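Local coordinates for protein TatD-related deoxyribonuclease (Thermotoga maritima, PDB 1J6O) that probably acts as a metal-dependent deoxyribonuclease of the TatD family, hydrolysing ester bonds in DNA, at residues Met13-Ala18 / Asn228-Leu233; His19-Gln24 / Val44-Val49; Glu52-Ser57 / Cys69-His74. One frame throughout, in Å; residues are numbered along the deposited sequence.

Interaction 1: residues Met13-Ala18 / Asn228-Leu233; sequences MVDTHA and NEPKYL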
loop_
_atom_site.group_PDB
_atom_site.type_symbol
_atom_site.label_atom_id
_atom_site.label_comp_id
_atom_site.label_asym_id
_atom_site.label_seq_id
_atom_site.Cartn_x
_atom_site.Cartn_y
_atom_site.Cartn_z
HETATM N N MSE A 13 1.731 11.327 -10.212
HETATM C CA MSE A 13 2.052 10.091 -9.512
HETATM C C MSE A 13 1.173 9.996 -8.284
HETATM O O MSE A 13 0.754 11.009 -7.733
HETATM C CB MSE A 13 3.509 10.089 -9.074
HETATM C CG MSE A 13 4.466 10.343 -10.226
HETATM SE SE MSE A 13 6.213 10.427 -9.444
HETATM C CE MSE A 13 6.210 8.614 -8.889
ATOM N N VAL A 14 0.901 8.770 -7.849
ATOM C CA VAL A 14 0.076 8.554 -6.662
ATOM C C VAL A 14 0.863 7.653 -5.723
ATOM O O VAL A 14 1.426 6.645 -6.168
ATOM C CB VAL A 14 -1.247 7.828 -6.992
ATOM C CG1 VAL A 14 -1.973 7.446 -5.671
ATOM C CG2 VAL A 14 -2.137 8.743 -7.854
ATOM N N ASP A 15 0.967 8.029 -4.451
ATOM C CA ASP A 15 1.706 7.173 -3.499
ATOM C C ASP A 15 0.610 6.370 -2.812
ATOM O O ASP A 15 -0.127 6.913 -1.982
ATOM C CB ASP A 15 2.432 7.999 -2.433
ATOM C CG ASP A 15 3.299 7.139 -1.517
ATOM O OD1 ASP A 15 3.154 5.886 -1.518
ATOM O OD2 ASP A 15 4.115 7.739 -0.786
ATOM N N THR A 16 0.510 5.082 -3.120
ATOM C CA THR A 16 -0.538 4.245 -2.504
ATOM C C THR A 16 -0.214 3.653 -1.134
ATOM O O THR A 16 -1.002 2.862 -0.594
ATOM C CB THR A 16 -0.952 3.078 -3.443
ATOM O OG1 THR A 16 0.195 2.261 -3.694
ATOM C CG2 THR A 16 -1.492 3.600 -4.776
ATOM N N HIS A 17 0.928 4.026 -0.554
ATOM C CA HIS A 17 1.262 3.484 0.749
ATOM C C HIS A 17 2.198 4.420 1.481
ATOM O O HIS A 17 3.420 4.302 1.354
ATOM C CB HIS A 17 1.928 2.098 0.593
ATOM C CG HIS A 17 1.785 1.215 1.794
ATOM N ND1 HIS A 17 0.821 0.232 1.881
ATOM C CD2 HIS A 17 2.480 1.161 2.955
ATOM C CE1 HIS A 17 0.935 -0.395 3.043
ATOM N NE2 HIS A 17 1.935 0.150 3.712
ATOM N N ALA A 18 1.645 5.342 2.265
ATOM C CA ALA A 18 2.486 6.275 3.004
ATOM C C ALA A 18 2.171 6.231 4.523
ATOM O O ALA A 18 1.109 5.770 4.905
ATOM C CB ALA A 18 2.225 7.647 2.487
ATOM N N ASN A 228 12.510 8.302 3.629
ATOM C CA ASN A 228 11.854 8.282 2.314
ATOM C C ASN A 228 10.628 9.200 2.408
ATOM O O ASN A 228 10.134 9.455 3.502
ATOM C CB ASN A 228 11.418 6.850 2.023
ATOM C CG ASN A 228 11.020 6.621 0.566
ATOM O OD1 ASN A 228 11.233 7.468 -0.288
ATOM N ND2 ASN A 228 10.448 5.449 0.292
ATOM N N GLU A 229 10.187 9.745 1.276
ATOM C CA GLU A 229 9.015 10.619 1.241
ATOM C C GLU A 229 8.429 10.552 -0.163
ATOM O O GLU A 229 9.137 10.159 -1.117
ATOM C CB GLU A 229 9.360 12.048 1.650
ATOM C CG GLU A 229 10.374 12.732 0.784
ATOM C CD GLU A 229 10.611 14.135 1.262
ATOM O OE1 GLU A 229 9.785 15.007 0.912
ATOM O OE2 GLU A 229 11.598 14.349 2.011
ATOM N N PRO A 230 7.149 10.960 -0.326
ATOM C CA PRO A 230 6.450 10.930 -1.613
ATOM C C PRO A 230 7.133 11.494 -2.836
ATOM O O PRO A 230 7.069 10.873 -3.890
ATOM C CB PRO A 230 5.131 11.639 -1.316
ATOM C CG PRO A 230 4.869 11.205 0.104
ATOM C CD PRO A 230 6.242 11.450 0.726
ATOM N N LYS A 231 7.788 12.647 -2.725
ATOM C CA LYS A 231 8.437 13.195 -3.916
ATOM C C LYS A 231 9.551 12.320 -4.491
ATOM O O LYS A 231 9.962 12.527 -5.634
ATOM C CB LYS A 231 8.985 14.589 -3.634
ATOM C CG LYS A 231 10.204 14.594 -2.751
ATOM C CD LYS A 231 10.677 16.015 -2.506
ATOM C CE LYS A 231 11.893 16.008 -1.605
ATOM N NZ LYS A 231 12.305 17.397 -1.249
ATOM N N TYR A 232 10.052 11.354 -3.723
ATOM C CA TYR A 232 11.109 10.500 -4.239
ATOM C C TYR A 232 10.519 9.427 -5.116
ATOM O O TYR A 232 11.239 8.592 -5.642
ATOM C CB TYR A 232 11.902 9.819 -3.129
ATOM C CG TYR A 232 12.705 10.762 -2.260
ATOM C CD1 TYR A 232 13.097 12.025 -2.729
ATOM C CD2 TYR A 232 13.091 10.384 -0.982
ATOM C CE1 TYR A 232 13.857 12.877 -1.927
ATOM C CE2 TYR A 232 13.843 11.222 -0.177
ATOM C CZ TYR A 232 14.226 12.463 -0.653
ATOM O OH TYR A 232 14.990 13.287 0.139
ATOM N N LEU A 233 9.199 9.440 -5.267
ATOM C CA LEU A 233 8.542 8.448 -6.092
ATOM C C LEU A 233 9.029 8.574 -7.546
ATOM O O LEU A 233 8.978 7.602 -8.306
ATOM C CB LEU A 233 7.031 8.657 -6.000
ATOM C CG LEU A 233 6.095 7.471 -6.135
ATOM C CD1 LEU A 233 6.632 6.252 -5.398
ATOM C CD2 LEU A 233 4.713 7.907 -5.642
#
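Met-13, a selenomethionine, holds CG beside its backbone N (chi1 -54°) and bends at chi3 (65°), which brings its SE and CE against Leu-233, while Asp-15, with CG anti to the backbone N (chi1 -175°), sends its carboxylate toward Pro-230. These two alternate residues of strand 13-18 both turn to the 228-233 loop, and Val-14 between them turns away. The side chains of Met-13 and Leu-233 run past each other in opposite directions, and SE lies 3.9 Å from Leu-233 C and 4.0 Å from Leu-233 CB. The still shorter approach of CE is doubtful. Beyond the selenomethionine, the CD2 branch of Leu-233 lies against the strand itself: it sits 3.6 Å from Val-14 O and also packs against CA and CB of Asp-15. Pro-230 opens the 3-10 turn that presents this leucine, and its carbonyl O accepts the Leu-233 N-H at 2.9 Å.

No hydrogen bond links the two segments; OD2 of Asp-15 meets Pro-230 by van der Waals contact, 3.7 Å from CG of the proline. The polar needs of Asp-15 are met from other directions. Thr-213 OG1 is hydrogen-bonded to OD2, and OD1 takes the His-17 N-H at 3.1 Å from above the carboxylate plane, closing an Asx turn where the chain rounds its corner. Leu-233 also touches Leu-211, and Thr-16 is paired by backbone with the same residue, so the contact lies where the first and last strands of the barrel come together. Its Asx turn holds the backbone of His-17, a predicted metal ligand, at the His-X-His motif that ends the first strand of TatD-type TIM barrels.

Interaction 2: residues His19-Gln24 / Val44-Val49; sequences HLHFHQ and VVNVGV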
loop_
_atom_site.group_PDB
_atom_site.type_symbol
_atom_site.label_atom_id
_atom_site.label_comp_id
_atom_site.label_asym_id
_atom_site.label_seq_id
_atom_site.Cartn_x
_atom_site.Cartn_y
_atom_site.Cartn_z
ATOM N N HIS A 19 3.098 6.700 5.366
ATOM C CA HIS A 19 2.890 6.727 6.827
ATOM C C HIS A 19 3.391 8.117 7.229
ATOM O O HIS A 19 4.354 8.252 8.040
ATOM C CB HIS A 19 3.769 5.676 7.538
ATOM C CG HIS A 19 3.580 4.278 7.029
ATOM N ND1 HIS A 19 2.449 3.538 7.299
ATOM C CD2 HIS A 19 4.403 3.466 6.316
ATOM C CE1 HIS A 19 2.587 2.325 6.788
ATOM N NE2 HIS A 19 3.767 2.253 6.191
ATOM N N LEU A 20 2.728 9.143 6.712
ATOM C CA LEU A 20 3.118 10.525 6.992
ATOM C C LEU A 20 2.937 10.959 8.429
ATOM O O LEU A 20 3.530 11.961 8.866
ATOM C CB LEU A 20 2.364 11.461 6.037
ATOM C CG LEU A 20 2.787 11.307 4.568
ATOM C CD1 LEU A 20 1.730 11.928 3.618
ATOM C CD2 LEU A 20 4.140 11.972 4.377
ATOM N N HIS A 21 2.143 10.194 9.161
ATOM C CA HIS A 21 1.879 10.494 10.558
ATOM C C HIS A 21 2.935 9.917 11.497
ATOM O O HIS A 21 2.858 10.143 12.711
ATOM C CB HIS A 21 0.485 9.997 10.957
ATOM C CG HIS A 21 0.288 8.533 10.735
ATOM N ND1 HIS A 21 0.371 7.954 9.481
ATOM C CD2 HIS A 21 0.116 7.515 11.616
ATOM C CE1 HIS A 21 0.268 6.641 9.602
ATOM N NE2 HIS A 21 0.115 6.348 10.889
ATOM N N PHE A 22 3.911 9.174 10.965
ATOM C CA PHE A 22 4.952 8.605 11.806
ATOM C C PHE A 22 5.818 9.744 12.328
ATOM O O PHE A 22 5.883 10.831 11.713
ATOM C CB PHE A 22 5.803 7.604 11.035
ATOM C CG PHE A 22 5.148 6.250 10.854
ATOM C CD1 PHE A 22 3.805 6.041 11.187
ATOM C CD2 PHE A 22 5.902 5.160 10.396
ATOM C CE1 PHE A 22 3.219 4.760 11.074
ATOM C CE2 PHE A 22 5.310 3.877 10.282
ATOM C CZ PHE A 22 3.977 3.691 10.623
ATOM N N HIS A 23 6.476 9.505 13.462
ATOM C CA HIS A 23 7.319 10.536 14.057
ATOM C C HIS A 23 8.475 11.064 13.200
ATOM O O HIS A 23 8.980 12.169 13.458
ATOM C CB HIS A 23 7.825 10.054 15.431
ATOM C CG HIS A 23 9.016 9.154 15.369
ATOM N ND1 HIS A 23 10.301 9.625 15.188
ATOM C CD2 HIS A 23 9.124 7.809 15.496
ATOM C CE1 HIS A 23 11.148 8.609 15.209
ATOM N NE2 HIS A 23 10.461 7.496 15.396
ATOM N N GLN A 24 8.909 10.301 12.201
ATOM C CA GLN A 24 10.002 10.763 11.350
ATOM C C GLN A 24 9.596 12.008 10.536
ATOM O O GLN A 24 10.424 12.677 9.956
ATOM C CB GLN A 24 10.472 9.651 10.398
ATOM C CG GLN A 24 11.267 8.545 11.091
ATOM C CD GLN A 24 10.384 7.501 11.714
ATOM O OE1 GLN A 24 9.160 7.572 11.630
ATOM N NE2 GLN A 24 11.001 6.507 12.345
ATOM N N VAL A 44 -2.281 10.660 -1.947
ATOM C CA VAL A 44 -1.553 9.564 -1.329
ATOM C C VAL A 44 -2.531 8.803 -0.457
ATOM O O VAL A 44 -3.554 9.363 -0.014
ATOM C CB VAL A 44 -0.351 10.030 -0.428
ATOM C CG1 VAL A 44 0.479 11.096 -1.131
ATOM C CG2 VAL A 44 -0.847 10.452 0.936
ATOM N N VAL A 45 -2.245 7.524 -0.237
ATOM C CA VAL A 45 -3.120 6.727 0.606
ATOM C C VAL A 45 -2.253 6.538 1.858
ATOM O O VAL A 45 -1.222 5.867 1.793
ATOM C CB VAL A 45 -3.429 5.366 0.014
ATOM C CG1 VAL A 45 -4.253 4.550 1.054
ATOM C CG2 VAL A 45 -4.207 5.523 -1.311
ATOM N N ASN A 46 -2.661 7.172 2.958
ATOM C CA ASN A 46 -1.923 7.103 4.226
ATOM C C ASN A 46 -2.466 5.932 5.035
ATOM O O ASN A 46 -3.623 5.894 5.398
ATOM C CB ASN A 46 -2.068 8.424 4.955
ATOM C CG ASN A 46 -0.925 8.682 5.855
ATOM O OD1 ASN A 46 0.197 8.951 5.399
ATOM N ND2 ASN A 46 -1.173 8.585 7.147
ATOM N N VAL A 47 -1.563 5.022 5.361
ATOM C CA VAL A 47 -1.869 3.801 6.072
ATOM C C VAL A 47 -1.582 3.645 7.557
ATOM O O VAL A 47 -0.463 3.882 7.994
ATOM C CB VAL A 47 -1.114 2.653 5.329
ATOM C CG1 VAL A 47 -1.632 1.318 5.767
ATOM C CG2 VAL A 47 -1.289 2.808 3.795
ATOM N N GLY A 48 -2.570 3.142 8.286
ATOM C CA GLY A 48 -2.408 2.927 9.731
ATOM C C GLY A 48 -1.879 1.534 10.016
ATOM O O GLY A 48 -2.018 0.647 9.161
ATOM N N VAL A 49 -1.239 1.321 11.178
ATOM C CA VAL A 49 -0.718 -0.025 11.480
ATOM C C VAL A 49 -1.316 -0.703 12.731
ATOM O O VAL A 49 -0.975 -1.849 13.054
ATOM C CB VAL A 49 0.843 -0.052 11.551
ATOM C CG1 VAL A 49 1.413 0.339 10.159
ATOM C CG2 VAL A 49 1.369 0.897 12.630
#
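A type I turn from His-19 to Phe-22, closed by Phe-22 N to His-19 O at 3.1 Å, lies beside the end of strand 41-47, with the CA atoms of His-19 and Asn-46 5.5 Å apart. This is the loop that follows the first strand of a TIM barrel, gripping the end of the second. Asn-46 does much of the holding: with CG anti to the backbone N (chi1 -153°), it carries its amide to the turn, where OD1 receives the Leu-20 N-H at 2.9 Å, nearly straight (162°), in the carbonyl plane on a lone pair. Its ND2 donates to Ser-57 OG and also lies 2.9 Å from His-21 ND1, the amide and ring planes being steeply inclined.

On the Val-44 side, CD1 of Leu-20 packs on CG2 of Val-44 at 4.0 Å, the two side chains crossing at about a right angle. Phe-22 lays one ring face over CB of His-19, while its rim atom CZ meets Val-49 CG1 at 4.2 Å. His-21 reaches on to helix 51-61, where NE2 is bonded to Asp-53 OD2.

His-19, a predicted ligand of the first metal, is held at both ring nitrogens. NE2 is hydrogen-bonded to Asp-214 OD1, another predicted ligand, and ND1 donates at 3.0 Å to Val-47 O, which lies near the imidazole plane and is approached with a tilt of 23° from its own carbonyl plane.

Interaction 3: residues Glu52-Ser57 / Cys69-His74; sequences EDSKKS and CSVGVH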
loop_
_atom_site.group_PDB
_atom_site.type_symbol
_atom_site.label_atom_id
_atom_site.label_comp_id
_atom_site.label_asym_id
_atom_site.label_seq_id
_atom_site.Cartn_x
_atom_site.Cartn_y
_atom_site.Cartn_z
ATOM N N GLU A 52 -4.461 2.725 17.467
ATOM C CA GLU A 52 -4.037 4.088 17.806
ATOM C C GLU A 52 -3.419 4.796 16.608
ATOM O O GLU A 52 -3.651 5.987 16.371
ATOM C CB GLU A 52 -3.003 4.075 18.934
ATOM C CG GLU A 52 -3.504 3.559 20.270
ATOM C CD GLU A 52 -3.974 2.116 20.203
ATOM O OE1 GLU A 52 -3.238 1.258 19.642
ATOM O OE2 GLU A 52 -5.082 1.845 20.721
ATOM N N ASP A 53 -2.589 4.060 15.888
ATOM C CA ASP A 53 -1.929 4.619 14.724
ATOM C C ASP A 53 -2.921 4.926 13.587
ATOM O O ASP A 53 -2.778 5.936 12.846
ATOM C CB ASP A 53 -0.818 3.653 14.289
ATOM C CG ASP A 53 -0.001 4.213 13.162
ATOM O OD1 ASP A 53 0.892 5.063 13.426
ATOM O OD2 ASP A 53 -0.276 3.812 12.012
ATOM N N SER A 54 -3.932 4.076 13.444
ATOM C CA SER A 54 -4.911 4.312 12.401
ATOM C C SER A 54 -5.672 5.593 12.705
ATOM O O SER A 54 -6.037 6.339 11.779
ATOM C CB SER A 54 -5.879 3.134 12.276
ATOM O OG SER A 54 -5.236 2.026 11.669
ATOM N N LYS A 55 -5.924 5.854 13.987
ATOM C CA LYS A 55 -6.654 7.084 14.375
ATOM C C LYS A 55 -5.802 8.315 13.980
ATOM O O LYS A 55 -6.332 9.300 13.478
ATOM C CB LYS A 55 -6.936 7.100 15.894
ATOM C CG LYS A 55 -8.065 8.045 16.376
ATOM C CD LYS A 55 -7.881 9.496 16.052
ATOM C CE LYS A 55 -8.930 10.399 16.762
ATOM N NZ LYS A 55 -10.278 10.418 16.124
ATOM N N LYS A 56 -4.489 8.247 14.187
ATOM C CA LYS A 56 -3.603 9.379 13.831
ATOM C C LYS A 56 -3.583 9.571 12.319
ATOM O O LYS A 56 -3.544 10.703 11.833
ATOM C CB LYS A 56 -2.186 9.140 14.318
ATOM C CG LYS A 56 -2.067 9.181 15.841
ATOM C CD LYS A 56 -0.669 8.791 16.310
ATOM C CE LYS A 56 0.201 9.999 16.602
ATOM N NZ LYS A 56 0.402 10.881 15.418
ATOM N N SER A 57 -3.585 8.456 11.590
ATOM C CA SER A 57 -3.581 8.500 10.128
ATOM C C SER A 57 -4.886 9.169 9.679
ATOM O O SER A 57 -4.886 10.057 8.828
ATOM C CB SER A 57 -3.492 7.075 9.553
ATOM O OG SER A 57 -3.529 7.079 8.131
ATOM N N CYS A 69 -7.201 7.770 3.639
ATOM C CA CYS A 69 -6.752 6.862 4.681
ATOM C C CYS A 69 -7.095 5.367 4.588
ATOM O O CYS A 69 -8.098 4.998 3.986
ATOM C CB CYS A 69 -7.376 7.425 5.981
ATOM S SG CYS A 69 -7.017 6.644 7.559
ATOM N N SER A 70 -6.226 4.522 5.157
ATOM C CA SER A 70 -6.454 3.077 5.182
ATOM C C SER A 70 -6.306 2.787 6.668
ATOM O O SER A 70 -5.334 3.249 7.295
ATOM C CB SER A 70 -5.394 2.277 4.422
ATOM O OG SER A 70 -5.748 0.901 4.424
ATOM N N VAL A 71 -7.241 2.031 7.243
ATOM C CA VAL A 71 -7.158 1.710 8.669
ATOM C C VAL A 71 -7.045 0.206 8.827
ATOM O O VAL A 71 -7.670 -0.567 8.075
ATOM C CB VAL A 71 -8.393 2.224 9.463
ATOM C CG1 VAL A 71 -8.489 3.748 9.332
ATOM C CG2 VAL A 71 -9.704 1.563 8.960
ATOM N N GLY A 72 -6.238 -0.206 9.798
ATOM C CA GLY A 72 -6.049 -1.629 10.029
ATOM C C GLY A 72 -5.010 -1.922 11.093
ATOM O O GLY A 72 -4.473 -1.017 11.756
ATOM N N VAL A 73 -4.749 -3.211 11.250
ATOM C CA VAL A 73 -3.795 -3.695 12.214
ATOM C C VAL A 73 -2.817 -4.598 11.497
ATOM O O VAL A 73 -3.188 -5.647 10.938
ATOM C CB VAL A 73 -4.510 -4.487 13.345
ATOM C CG1 VAL A 73 -3.491 -4.978 14.358
ATOM C CG2 VAL A 73 -5.523 -3.590 14.041
ATOM N N HIS A 74 -1.565 -4.189 11.566
ATOM C CA HIS A 74 -0.427 -4.874 10.952
ATOM C C HIS A 74 -0.215 -6.236 11.632
ATOM O O HIS A 74 -0.509 -6.403 12.806
ATOM C CB HIS A 74 0.789 -3.941 11.131
ATOM C CG HIS A 74 2.042 -4.368 10.420
ATOM N ND1 HIS A 74 2.813 -5.437 10.832
ATOM C CD2 HIS A 74 2.701 -3.812 9.369
ATOM C CE1 HIS A 74 3.888 -5.523 10.065
ATOM N NE2 HIS A 74 3.846 -4.547 9.172
#
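Ser-54 meets strand 69-71 first through its CB, which rests 3.9 Å from Val-71 CB and 4.0 Å from Val-71 CG1. One bond further out, OG stands beside the backbone N of its own residue (chi1 -73°), a position that directs it past the valine toward the end of the strand. There it accepts the Gly-72 N-H at 3.1 Å with an N-H...O angle of 166°. The same hydroxyl is hydrogen-bonded to Asn-50 O, a turn earlier in the chain, so the serine ties the residue before the helix and the Gly-72 N-H to one oxygen. With such a short side chain between them, the backbones come near, the CA atoms of Ser-54 and Val-71 being 5.1 Å apart.

One helical turn later Ser-57 repeats the inward placement, opposite Cys-69. Its CB lies 4.1 Å from the cysteine SG and its OG 3.6 Å from the same sulfur. That hydroxyl has its polar partner in Asn-46 ND2, which belongs to the neighbouring strand 41-47. Both serines, and the cysteine and valine facing them, are buried, whereas Lys-55 turns away from the strand.

Helix and strand run antiparallel: the axes of helix segment 52-57 and strand 69-71 approach to 8.1 Å, their directions 167° apart, and the contact is made almost entirely by small side chains. Leu-89 of helix 85-92, the next helix in the barrel, touches Val-71, and Phe-92 of the same helix touches Ser-54. Strand 41-47, helix 51-61 and strand 67-71 thus form one beta-alpha-beta unit, the repeating element of a TIM barrel, with a helix lying against the strand that follows it.

In the fold
All three contacts are buried and serve one parallel barrel, at successive strands. Interaction 1 is van der Waals packing without a hydrogen bond between its segments, and sets strand 13-18 against the loop before helix 233-244, next to the last strand; interaction 2, in the loop that carries the predicted metal ligand His-19, is rich in polar bonds; interaction 3 is a close helix-on-strand fit of small residues with one hydrogen bond. Interactions 1 and 2 join through neighbouring strands, Asp-15 O and Val-45 N being 2.8 Å apart. Interactions 2 and 3, with centres about 8 Å apart, also meet where Val-49 O lies 2.8 Å from His-74 N. Interactions 1 and 3 do not touch.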